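Local coordinates for transcription regulator (Lactobacillus plantarum WCFS1, PDB 3CLK), which probably regulates transcription as a DNA-binding dimer, its periplasmic-binding-protein-like part likely sensing a small ligand between two lobes, at residues Asp28-Glu33 with Gly68-Ser73; Phe93-Phe98 with Ile236-Phe241; Ser107-Ile112 with Tyr136-Arg141; Ile189-Ala192 with Thr196-Gly199; Gly244-Gln249 with Gln266-Asn271. All blocks are in the same frame, centred on the assembly; numbering follows the deposited sequence.

Contact 1 of 5, residues Asp28-Glu33 with Gly68-Ser73; sequences DGIQEE and GILLLS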
# COMPACT_ATOMS: atom_id res chain seq x y z
N ASP B 28 -3.90 1.35 -11.35
CA ASP B 28 -5.33 1.51 -11.57
C ASP B 28 -5.55 2.30 -12.85
O ASP B 28 -6.43 1.97 -13.65
CB ASP B 28 -6.00 2.24 -10.40
CG ASP B 28 -6.05 1.39 -9.14
OD1 ASP B 28 -6.22 0.16 -9.24
OD2 ASP B 28 -5.95 1.97 -8.04
N GLY B 29 -4.74 3.33 -13.05
CA GLY B 29 -4.85 4.15 -14.24
C GLY B 29 -4.51 3.36 -15.49
O GLY B 29 -5.16 3.50 -16.53
N ILE B 30 -3.48 2.52 -15.39
CA ILE B 30 -3.05 1.68 -16.50
C ILE B 30 -4.14 0.66 -16.80
O ILE B 30 -4.53 0.46 -17.95
CB ILE B 30 -1.74 0.92 -16.16
CG1 ILE B 30 -0.58 1.90 -16.04
CG2 ILE B 30 -1.45 -0.13 -17.22
CD1 ILE B 30 0.71 1.25 -15.59
N GLN B 31 -4.63 0.02 -15.75
CA GLN B 31 -5.67 -0.99 -15.88
C GLN B 31 -6.89 -0.43 -16.59
O GLN B 31 -7.48 -1.09 -17.44
CB GLN B 31 -6.05 -1.53 -14.50
CG GLN B 31 -7.13 -2.61 -14.52
CD GLN B 31 -8.53 -2.04 -14.57
OE1 GLN B 31 -9.51 -2.76 -14.74
NE2 GLN B 31 -8.64 -0.72 -14.40
N GLU B 32 -7.26 0.81 -16.27
CA GLU B 32 -8.43 1.41 -16.89
C GLU B 32 -8.22 1.78 -18.35
O GLU B 32 -9.07 1.50 -19.19
CB GLU B 32 -8.87 2.65 -16.11
CG GLU B 32 -10.11 3.31 -16.69
CD GLU B 32 -10.80 4.23 -15.71
OE1 GLU B 32 -11.18 3.75 -14.62
OE2 GLU B 32 -10.97 5.43 -16.03
N GLU B 33 -7.10 2.42 -18.65
CA GLU B 33 -6.80 2.82 -20.02
C GLU B 33 -6.58 1.58 -20.89
O GLU B 33 -6.88 1.58 -22.08
CB GLU B 33 -5.56 3.72 -20.05
CG GLU B 33 -5.30 4.41 -21.38
CD GLU B 33 -6.43 5.35 -21.79
OE1 GLU B 33 -7.18 5.82 -20.91
OE2 GLU B 33 -6.56 5.62 -23.00
N GLY B 68 3.89 -3.70 -25.15
CA GLY B 68 4.53 -2.54 -24.56
C GLY B 68 4.91 -2.75 -23.11
O GLY B 68 4.31 -3.59 -22.43
N ILE B 69 5.90 -2.00 -22.65
CA ILE B 69 6.36 -2.11 -21.27
C ILE B 69 6.37 -0.76 -20.57
O ILE B 69 6.90 0.21 -21.09
CB ILE B 69 7.79 -2.70 -21.20
CG1 ILE B 69 7.82 -4.08 -21.86
CG2 ILE B 69 8.25 -2.81 -19.75
CD1 ILE B 69 9.19 -4.73 -21.87
N LEU B 70 5.76 -0.72 -19.39
CA LEU B 70 5.72 0.50 -18.59
C LEU B 70 6.54 0.23 -17.32
O LEU B 70 6.31 -0.76 -16.63
CB LEU B 70 4.27 0.83 -18.22
CG LEU B 70 3.33 1.09 -19.40
CD1 LEU B 70 1.90 1.28 -18.90
CD2 LEU B 70 3.80 2.32 -20.16
N LEU B 71 7.50 1.10 -17.03
CA LEU B 71 8.33 0.90 -15.85
C LEU B 71 8.00 1.93 -14.78
O LEU B 71 8.30 3.11 -14.92
CB LEU B 71 9.82 0.96 -16.22
CG LEU B 71 10.25 -0.10 -17.25
CD1 LEU B 71 10.06 0.46 -18.66
CD2 LEU B 71 11.70 -0.47 -17.03
N LEU B 72 7.36 1.45 -13.72
CA LEU B 72 6.95 2.29 -12.61
C LEU B 72 8.08 2.63 -11.66
O LEU B 72 8.39 1.86 -10.74
CB LEU B 72 5.82 1.62 -11.83
CG LEU B 72 4.57 1.20 -12.61
CD1 LEU B 72 3.40 0.99 -11.64
CD2 LEU B 72 4.21 2.27 -13.62
N SER B 73 8.69 3.78 -11.89
CA SER B 73 9.78 4.25 -11.06
C SER B 73 10.84 3.19 -10.80
O SER B 73 11.14 2.86 -9.64
CB SER B 73 9.22 4.76 -9.73
OG SER B 73 10.19 5.52 -9.04
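Ile30 of helix 22-34 packs on Leu70 and Leu72 of strand 68-72 in an alpha/beta layer, where the helix lies on one side of the six-stranded parallel sheet. The closest backbone pair, Ile30 CA and Leu70 CA, is 9.1 Å apart, so side chains alone span the gap. Ile30 and Leu70 meet tip to tip, with Ile30 CD1 3.5 Å from Leu70 CD1. Leu70 CD1 also lies 3.8 Å from Ile30 CG1 and 4.0 Å from Ile30 CG2, and so sits in the fork of the isoleucine. Because chi2 of Ile30 is extended (175°), CD1 is carried outward to the strand. Ile30 CD1 also comes within 4.1 Å of Leu72 CD2, the two side chains lying alongside but pointing opposite ways. With an alanine in place of Ile30, Leu70 CD1 and Leu72 CD2 would probably lose their partner and a gap would open between helix and sheet. Val248 of helix 240-256 and Leu94 of strand 91-94 also touch Ile30. No hydrogen bond crosses the contact, and the touching residues are all buried; cohesion between these segments therefore rests on dispersion and the exclusion of water.

Contact 2 of 5, residues Phe93-Phe98 with Ile236-Phe241; sequences FLSMGF and ISQDFF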
# COMPACT_ATOMS: atom_id res chain seq x y z
N PHE B 93 8.89 5.04 -19.03
CA PHE B 93 9.04 5.05 -17.58
C PHE B 93 7.95 5.93 -16.96
O PHE B 93 7.60 6.97 -17.52
CB PHE B 93 10.41 5.59 -17.18
CG PHE B 93 11.54 4.63 -17.42
CD1 PHE B 93 12.04 4.42 -18.70
CD2 PHE B 93 12.12 3.94 -16.36
CE1 PHE B 93 13.10 3.53 -18.93
CE2 PHE B 93 13.17 3.04 -16.57
CZ PHE B 93 13.66 2.84 -17.85
N LEU B 94 7.42 5.51 -15.82
CA LEU B 94 6.38 6.27 -15.12
C LEU B 94 6.85 6.66 -13.72
O LEU B 94 7.52 5.88 -13.03
CB LEU B 94 5.08 5.45 -15.01
CG LEU B 94 4.41 4.96 -16.30
CD1 LEU B 94 3.12 4.22 -15.96
CD2 LEU B 94 4.14 6.13 -17.21
N SER B 95 6.48 7.87 -13.31
CA SER B 95 6.80 8.42 -11.99
C SER B 95 8.29 8.66 -11.73
O SER B 95 8.72 8.72 -10.58
CB SER B 95 6.23 7.49 -10.91
OG SER B 95 5.90 8.23 -9.75
N MSE B 96 9.06 8.80 -12.80
CA MSE B 96 10.50 9.04 -12.68
C MSE B 96 11.03 9.78 -13.90
O MSE B 96 10.71 9.43 -15.03
CB MSE B 96 11.24 7.70 -12.51
CG MSE B 96 12.75 7.83 -12.32
SE MSE B 96 13.61 6.09 -12.18
CE MSE B 96 13.42 5.83 -10.27
N GLY B 97 11.84 10.80 -13.66
CA GLY B 97 12.42 11.57 -14.75
C GLY B 97 13.88 11.19 -14.96
O GLY B 97 14.46 10.49 -14.12
N PHE B 98 14.46 11.65 -16.06
CA PHE B 98 15.85 11.33 -16.38
C PHE B 98 16.55 12.51 -17.04
O PHE B 98 15.89 13.39 -17.62
CB PHE B 98 15.90 10.13 -17.33
CG PHE B 98 15.33 8.88 -16.74
CD1 PHE B 98 16.09 8.09 -15.89
CD2 PHE B 98 14.03 8.49 -17.04
CE1 PHE B 98 15.56 6.92 -15.35
CE2 PHE B 98 13.50 7.33 -16.51
CZ PHE B 98 14.27 6.54 -15.66
N ILE B 236 1.48 17.66 -1.44
CA ILE B 236 1.66 18.07 -2.82
C ILE B 236 1.36 16.73 -3.45
O ILE B 236 2.16 15.79 -3.36
CB ILE B 236 3.11 18.50 -3.12
CG1 ILE B 236 3.43 19.79 -2.35
CG2 ILE B 236 3.29 18.73 -4.62
CD1 ILE B 236 2.48 20.94 -2.64
N SER B 237 0.18 16.62 -4.04
CA SER B 237 -0.27 15.37 -4.62
C SER B 237 0.12 15.19 -6.07
O SER B 237 0.01 16.12 -6.87
CB SER B 237 -1.78 15.25 -4.46
OG SER B 237 -2.13 15.45 -3.11
N GLN B 238 0.60 13.99 -6.39
CA GLN B 238 0.99 13.66 -7.76
C GLN B 238 -0.19 12.94 -8.37
O GLN B 238 -0.90 12.21 -7.68
CB GLN B 238 2.21 12.72 -7.77
CG GLN B 238 3.45 13.26 -7.10
CD GLN B 238 4.69 12.44 -7.43
OE1 GLN B 238 5.07 12.34 -8.59
NE2 GLN B 238 5.30 11.84 -6.42
N ASP B 239 -0.41 13.15 -9.66
CA ASP B 239 -1.52 12.49 -10.33
C ASP B 239 -1.04 11.17 -10.90
O ASP B 239 -0.93 11.02 -12.12
CB ASP B 239 -2.07 13.37 -11.44
CG ASP B 239 -3.43 12.90 -11.93
OD1 ASP B 239 -3.75 11.72 -11.75
OD2 ASP B 239 -4.17 13.72 -12.51
N PHE B 240 -0.77 10.21 -10.02
CA PHE B 240 -0.30 8.88 -10.41
C PHE B 240 -1.25 8.21 -11.40
O PHE B 240 -0.82 7.58 -12.37
CB PHE B 240 -0.15 7.98 -9.18
CG PHE B 240 0.83 8.49 -8.16
CD1 PHE B 240 2.18 8.63 -8.47
CD2 PHE B 240 0.41 8.81 -6.87
CE1 PHE B 240 3.10 9.08 -7.51
CE2 PHE B 240 1.32 9.26 -5.90
CZ PHE B 240 2.66 9.39 -6.22
N PHE B 241 -2.54 8.34 -11.15
CA PHE B 241 -3.55 7.74 -12.01
C PHE B 241 -3.32 8.19 -13.45
O PHE B 241 -3.22 7.36 -14.36
CB PHE B 241 -4.95 8.16 -11.57
CG PHE B 241 -6.05 7.37 -12.23
CD1 PHE B 241 -6.47 6.16 -11.69
CD2 PHE B 241 -6.65 7.84 -13.39
CE1 PHE B 241 -7.49 5.43 -12.30
CE2 PHE B 241 -7.67 7.11 -14.01
CZ PHE B 241 -8.09 5.90 -13.46
O HOH W 1 7.22 9.55 -7.93
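Ser95, just past strand 91-94, meets the Phe240 ring at the start of helix 240-256, and the contact has a packed side at the ring edge and a looser, hydrated side. On the packed side, Ser95 OG lies at the ring edge, near its plane, 3.7 Å from Phe240 CE1 and 4.0 Å from Phe240 CD1. One face of that ring is occupied by Gln238 CB, 3.7 Å above the plane of Phe240 and offset toward the rim, while Gln25 and Ile26 of helix 22-34 add further contacts to Phe240. The chi1 of Ser95 (-150°) swings OG away from the backbone N and out to the phenyl edge.

The other side is looser. Ser95 OG and Gln238 OE1 stand 4.4 Å apart, and a water joins the two residues instead, 2.6 Å from Ser95 OG and bound weakly by Gln238 NE2 at 3.3 Å. The amide has firmer partners beyond these segments: NE2 bonds to Asp221 and OE1 to Ser107 OG. Segment 236-241 is one of the crossings between the lobes, and in LacI-type regulators effectors bind in the cleft nearby; a comparable role is possible here but is not established. The ring edge offers the hydroxyl oxygen slightly positive C-H groups, whereas the water is close to the serine but held weakly by the glutamine, an indirect and lopsided link.

Contact 3 of 5, residues Ser107-Ile112 with Tyr136-Arg141; sequences SDDEDI and YPYTGR
Asp109 and Thr139 run across one another at an oblique angle, each in the first turn of its helix, with their CA atoms 6.2 Å apart. The bond from CA to CB of Asp109 points toward segment 136-141, and its carboxylate rests on the threonine's methyl branch: Asp109 OD1 is 3.6 Å from Thr139 CG2. Asp109 OD2 lies 4.0 Å from Thr139 CA and 4.2 Å from Tyr138 CE2, approaching the tyrosine ring obliquely. The chi1 of Thr139 (-60°) turns CG2 away from the backbone N and presents it to the acid, while OG1 stays beside that N; the polar branch is therefore not the one that touches Asp109 most closely.

The main polar partner of Asp109 is Arg143, one turn further along helix 138-153, whose NE forms a salt bridge with OD1. This positive charge would be expected to favour the ionised carboxylate. Replacing Asp109 with a leucine would probably leave Arg143 without its counter-charge and set its guanidinium free to turn. Asp108, just before Asp109, is the N-cap of helix 109-121: Asp111 N bonds to Asp108 OD1 at 3.0 Å, nearly straight (165°) but from above the carboxylate plane. Both helices belong to the alternating strand-and-helix pattern of the lobe built on the mixed sheet. Segment 107-112 enters that lobe from strand 104-106 of the other sheet, the first of the crossings characteristic of the periplasmic-binding-protein-like fold.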
# COMPACT_ATOMS: atom_id res chain seq x y z
N SER B 107 6.08 13.61 -12.65
CA SER B 107 5.88 14.96 -12.16
C SER B 107 7.18 15.72 -12.33
O SER B 107 8.24 15.11 -12.55
CB SER B 107 5.51 14.95 -10.67
OG SER B 107 4.27 14.30 -10.43
N ASP B 108 7.10 17.04 -12.23
CA ASP B 108 8.29 17.87 -12.32
C ASP B 108 8.81 17.87 -10.89
O ASP B 108 8.33 18.62 -10.04
CB ASP B 108 7.91 19.29 -12.73
CG ASP B 108 9.11 20.18 -12.89
OD1 ASP B 108 10.06 20.06 -12.09
OD2 ASP B 108 9.11 21.01 -13.82
N ASP B 109 9.79 17.01 -10.61
CA ASP B 109 10.33 16.90 -9.26
C ASP B 109 10.83 18.20 -8.68
O ASP B 109 10.59 18.49 -7.52
CB ASP B 109 11.44 15.84 -9.21
CG ASP B 109 10.90 14.43 -9.31
OD1 ASP B 109 10.15 14.02 -8.40
OD2 ASP B 109 11.21 13.74 -10.29
N GLU B 110 11.52 19.00 -9.48
CA GLU B 110 11.99 20.26 -8.94
C GLU B 110 10.79 21.10 -8.50
O GLU B 110 10.81 21.70 -7.42
CB GLU B 110 12.81 21.04 -9.97
CG GLU B 110 13.48 22.26 -9.33
CD GLU B 110 14.28 23.10 -10.31
OE1 GLU B 110 15.05 22.52 -11.10
OE2 GLU B 110 14.14 24.34 -10.26
N ASP B 111 9.75 21.15 -9.33
CA ASP B 111 8.56 21.93 -8.99
C ASP B 111 7.85 21.35 -7.78
O ASP B 111 7.16 22.07 -7.06
CB ASP B 111 7.61 22.02 -10.19
CG ASP B 111 6.56 23.10 -10.01
OD1 ASP B 111 6.93 24.24 -9.68
OD2 ASP B 111 5.36 22.82 -10.21
N ILE B 112 8.00 20.05 -7.54
CA ILE B 112 7.38 19.45 -6.36
C ILE B 112 8.03 20.05 -5.13
O ILE B 112 7.34 20.52 -4.22
CB ILE B 112 7.55 17.91 -6.31
CG1 ILE B 112 6.61 17.25 -7.33
CG2 ILE B 112 7.27 17.39 -4.89
CD1 ILE B 112 6.61 15.73 -7.28
N TYR B 136 21.03 11.59 -3.96
CA TYR B 136 21.89 11.28 -5.11
C TYR B 136 21.18 11.12 -6.45
O TYR B 136 21.52 11.80 -7.42
CB TYR B 136 22.72 10.02 -4.82
CG TYR B 136 23.50 10.08 -3.53
CD1 TYR B 136 24.49 11.05 -3.34
CD2 TYR B 136 23.25 9.18 -2.50
CE1 TYR B 136 25.21 11.12 -2.15
CE2 TYR B 136 23.96 9.24 -1.30
CZ TYR B 136 24.93 10.21 -1.13
OH TYR B 136 25.64 10.28 0.05
N PRO B 137 20.21 10.21 -6.54
CA PRO B 137 19.50 10.02 -7.81
C PRO B 137 18.73 11.25 -8.32
O PRO B 137 18.43 12.16 -7.55
CB PRO B 137 18.59 8.83 -7.53
CG PRO B 137 18.33 8.93 -6.06
CD PRO B 137 19.69 9.30 -5.50
N TYR B 138 18.44 11.24 -9.61
CA TYR B 138 17.72 12.30 -10.31
C TYR B 138 16.50 12.84 -9.54
O TYR B 138 16.38 14.04 -9.32
CB TYR B 138 17.24 11.79 -11.67
CG TYR B 138 16.45 12.79 -12.47
CD1 TYR B 138 17.08 13.64 -13.38
CD2 TYR B 138 15.07 12.89 -12.32
CE1 TYR B 138 16.35 14.56 -14.12
CE2 TYR B 138 14.33 13.81 -13.05
CZ TYR B 138 14.98 14.64 -13.95
OH TYR B 138 14.25 15.54 -14.68
N THR B 139 15.60 11.94 -9.17
CA THR B 139 14.39 12.31 -8.43
C THR B 139 14.70 13.20 -7.23
O THR B 139 14.23 14.34 -7.15
CB THR B 139 13.66 11.06 -7.92
OG1 THR B 139 13.29 10.23 -9.03
CG2 THR B 139 12.40 11.45 -7.16
N GLY B 140 15.48 12.66 -6.30
CA GLY B 140 15.84 13.40 -5.11
C GLY B 140 16.60 14.68 -5.38
O GLY B 140 16.36 15.70 -4.73
N ARG B 141 17.54 14.63 -6.32
CA ARG B 141 18.32 15.81 -6.67
C ARG B 141 17.43 16.96 -7.08
O ARG B 141 17.61 18.09 -6.62
CB ARG B 141 19.28 15.48 -7.82
CG ARG B 141 20.05 16.68 -8.39
CD ARG B 141 21.00 17.27 -7.37
NE ARG B 141 20.40 18.34 -6.57
CZ ARG B 141 20.68 18.57 -5.29
NH1 ARG B 141 21.55 17.79 -4.65
NH2 ARG B 141 20.10 19.57 -4.66

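Contact 4 of 5, residues Ile189-Ala192 with Thr196-Gly199; sequences IIAA and TAIG
Ala191 and Ala197 form a close helix-on-strand contact inside a beta-alpha-beta unit, made of strand 188-191, helix 194-206 and strand 216-219. The segments are separated by only three residues, so the contact closes the tight turn that carries the chain from the end of the strand into the helix. The evidence is the short backbone separation: Ala191 CA and Ala197 CA lie 4.9 Å apart, a spacing that the small side chains allow. Their methyls are pressed together, with Ala191 CB 3.4 Å from Ala197 CB and 3.5 Å from Ala197 CA, both tighter than ordinary van der Waals contact.

Thr196 adds a second set of contacts. With chi1 at -69°, its CG2 lies opposite the backbone N and meets the strand end, while OG1 stays beside that N, hydrogen-bonded outside the two segments to Ser169 O and to Ser193 OG, which fixes the rotation of the side chain. Strand 188-191 is held in the mixed sheet between strands 128-131 and 216-219, and Ile200, further along the helix, touches Ile189 and Ala191. Ile198 points away from the strand and packs on Ile228 of the second subunit, so one face of this helix serves the lobe interior and another the dimer. Thr196 CG2 lies 4.1 Å from Ala191 CB and 3.9 Å from Ala192 N.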
# COMPACT_ATOMS: atom_id res chain seq x y z
N ILE B 189 8.35 21.28 8.07
CA ILE B 189 9.15 20.20 7.50
C ILE B 189 8.44 19.58 6.30
O ILE B 189 7.23 19.32 6.33
CB ILE B 189 9.41 19.09 8.54
CG1 ILE B 189 10.25 19.64 9.69
CG2 ILE B 189 10.12 17.90 7.89
CD1 ILE B 189 10.42 18.65 10.84
N ILE B 190 9.21 19.38 5.23
CA ILE B 190 8.70 18.78 4.01
C ILE B 190 9.14 17.32 4.05
O ILE B 190 10.32 17.01 4.25
CB ILE B 190 9.31 19.46 2.77
CG1 ILE B 190 8.93 20.95 2.77
CG2 ILE B 190 8.83 18.77 1.50
CD1 ILE B 190 9.43 21.71 1.59
N ALA B 191 8.18 16.42 3.88
CA ALA B 191 8.48 14.99 3.91
C ALA B 191 8.66 14.47 2.49
O ALA B 191 7.90 14.81 1.59
CB ALA B 191 7.38 14.23 4.63
N ALA B 192 9.66 13.62 2.32
CA ALA B 192 9.97 13.03 1.02
C ALA B 192 8.85 12.17 0.46
O ALA B 192 8.78 11.95 -0.75
CB ALA B 192 11.27 12.19 1.12
N THR B 196 7.09 8.75 4.91
CA THR B 196 8.12 9.50 5.62
C THR B 196 7.43 10.53 6.52
O THR B 196 7.82 10.72 7.68
CB THR B 196 9.09 10.19 4.62
OG1 THR B 196 9.88 9.18 3.96
CG2 THR B 196 10.05 11.16 5.35
N ALA B 197 6.39 11.16 6.00
CA ALA B 197 5.65 12.15 6.78
C ALA B 197 5.02 11.53 8.02
O ALA B 197 4.97 12.16 9.08
CB ALA B 197 4.57 12.77 5.91
N ILE B 198 4.54 10.30 7.91
CA ILE B 198 3.93 9.68 9.07
C ILE B 198 5.00 9.45 10.14
O ILE B 198 4.74 9.65 11.32
CB ILE B 198 3.21 8.37 8.69
CG1 ILE B 198 2.13 8.66 7.64
CG2 ILE B 198 2.52 7.78 9.92
CD1 ILE B 198 1.36 7.43 7.22
N GLY B 199 6.20 9.06 9.72
CA GLY B 199 7.28 8.84 10.68
C GLY B 199 7.65 10.14 11.39
O GLY B 199 7.87 10.17 12.60

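Contact 5 of 5, residues Gly244-Gln249 with Gln266-Asn271; sequences GVTGVQ and QFIPVN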
# COMPACT_ATOMS: atom_id res chain seq x y z
N GLY B 244 -0.50 6.70 -15.29
CA GLY B 244 -0.84 5.39 -15.80
C GLY B 244 -1.69 5.45 -17.06
O GLY B 244 -1.51 4.64 -17.98
N VAL B 245 -2.62 6.40 -17.09
CA VAL B 245 -3.48 6.57 -18.25
C VAL B 245 -2.64 6.96 -19.46
O VAL B 245 -2.68 6.31 -20.50
CB VAL B 245 -4.54 7.68 -18.00
CG1 VAL B 245 -5.30 7.98 -19.30
CG2 VAL B 245 -5.49 7.23 -16.92
N THR B 246 -1.85 8.02 -19.30
CA THR B 246 -0.99 8.54 -20.36
C THR B 246 0.01 7.48 -20.84
O THR B 246 0.27 7.35 -22.04
CB THR B 246 -0.22 9.78 -19.87
OG1 THR B 246 -1.16 10.74 -19.36
CG2 THR B 246 0.56 10.42 -21.01
N GLY B 247 0.56 6.73 -19.89
CA GLY B 247 1.52 5.70 -20.24
C GLY B 247 0.95 4.75 -21.28
O GLY B 247 1.58 4.48 -22.29
N VAL B 248 -0.25 4.24 -21.03
CA VAL B 248 -0.87 3.33 -21.97
C VAL B 248 -1.16 4.02 -23.31
O VAL B 248 -1.13 3.38 -24.36
CB VAL B 248 -2.19 2.75 -21.41
CG1 VAL B 248 -2.89 1.91 -22.46
CG2 VAL B 248 -1.89 1.91 -20.18
N GLN B 249 -1.43 5.32 -23.28
CA GLN B 249 -1.71 6.05 -24.51
C GLN B 249 -0.46 6.20 -25.37
O GLN B 249 -0.55 6.34 -26.59
CB GLN B 249 -2.31 7.43 -24.20
CG GLN B 249 -3.66 7.36 -23.50
CD GLN B 249 -4.30 8.72 -23.29
OE1 GLN B 249 -3.67 9.65 -22.81
NE2 GLN B 249 -5.58 8.83 -23.66
N GLN B 266 7.34 13.68 -20.62
CA GLN B 266 6.26 14.57 -20.20
C GLN B 266 6.13 14.76 -18.69
O GLN B 266 6.45 13.87 -17.91
CB GLN B 266 4.95 14.01 -20.76
CG GLN B 266 3.82 14.99 -20.89
CD GLN B 266 2.57 14.32 -21.40
OE1 GLN B 266 2.64 13.43 -22.25
NE2 GLN B 266 1.41 14.75 -20.91
N PHE B 267 5.67 15.94 -18.29
CA PHE B 267 5.47 16.25 -16.88
C PHE B 267 3.98 16.38 -16.60
O PHE B 267 3.27 17.12 -17.28
CB PHE B 267 6.13 17.58 -16.50
CG PHE B 267 7.62 17.49 -16.33
CD1 PHE B 267 8.22 16.35 -15.80
CD2 PHE B 267 8.43 18.59 -16.64
CE1 PHE B 267 9.59 16.29 -15.58
CE2 PHE B 267 9.81 18.54 -16.42
CZ PHE B 267 10.39 17.40 -15.89
N ILE B 268 3.51 15.65 -15.59
CA ILE B 268 2.11 15.71 -15.21
C ILE B 268 2.05 16.69 -14.04
O ILE B 268 2.77 16.52 -13.04
CB ILE B 268 1.59 14.34 -14.74
CG1 ILE B 268 1.80 13.30 -15.84
CG2 ILE B 268 0.10 14.44 -14.38
CD1 ILE B 268 0.95 13.52 -17.09
N PRO B 269 1.21 17.73 -14.14
CA PRO B 269 1.09 18.73 -13.07
C PRO B 269 0.74 18.11 -11.71
O PRO B 269 0.08 17.07 -11.65
CB PRO B 269 -0.01 19.66 -13.59
CG PRO B 269 0.09 19.52 -15.08
CD PRO B 269 0.30 18.04 -15.26
N VAL B 270 1.21 18.74 -10.64
CA VAL B 270 0.89 18.30 -9.29
C VAL B 270 0.05 19.41 -8.66
O VAL B 270 0.06 20.55 -9.14
CB VAL B 270 2.14 18.10 -8.40
CG1 VAL B 270 3.03 17.01 -8.98
CG2 VAL B 270 2.89 19.42 -8.24
N ASN B 271 -0.68 19.09 -7.60
CA ASN B 271 -1.52 20.08 -6.95
C ASN B 271 -1.53 19.92 -5.44
O ASN B 271 -1.66 18.82 -4.92
CB ASN B 271 -2.96 19.96 -7.45
CG ASN B 271 -3.06 20.09 -8.94
OD1 ASN B 271 -2.66 19.19 -9.69
ND2 ASN B 271 -3.58 21.22 -9.40
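Thr246 sends its two branches to different residues of segment 266-271: with chi1 at -54°, OG1 sits beside the backbone N and anti to the carbonyl carbon, near Ile268, while CG2 is turned to Gln266. The second torsions do the rest on the other side. Gln266 is extended beyond CG (chi2 -178°), which brings its amide to the threonine, and Ile268 is bent at chi2 (-67°), which sets the position of its CD1. The two meetings are modest. Thr246 CG2 lies 3.9 Å from Gln266 OE1, the two side chains facing each other across the gap; Thr246 OG1 lies 4.2 Å from Ile268 CD1, where the two run alongside with opposite headings. The backbones stay well apart, with 9.4 Å between Thr246 CA and Ile268 CA.

A hydroxyl facing a methyl would be a poor match if it had nothing else, but OG1 is hydrogen-bonded to Gln242 NE2, one turn back along its own helix. What remains across the gap is van der Waals contact of methyl against oxygen, burying 84 Å² in all. Ile105 of strand 104-106 touches both Thr246 and Ile268. Helix 240-256 thus lies over the edge of the parallel sheet formed by strand 265-267, next to helix 22-34, while the chain beyond Ile268 leaves the sheet and crosses to strand 271-273 of the other lobe.

How the contacts relate
Contacts 1 and 4 are buried helix-on-strand packing, one in each lobe, about 27 Å apart between centres and on opposite sides of the chain's centre; contact 1 uses branched side chains, contact 4 alanines at much shorter range. Contacts 2 and 3 lie at crossings between the two sheets, and segment 266-271 of contact 5 leads into another. Polar groups in these three are satisfied mainly by residues outside the segments, in contact 2 also by a water; across its own segments contact 5 is van der Waals. Contact 3, the one only partly buried, is nested in the loop closed by contact 2. Contacts 2 and 5 share helix 240-256, while contact 1 joins contact 2 through neighbouring strands 68-72 and 91-94.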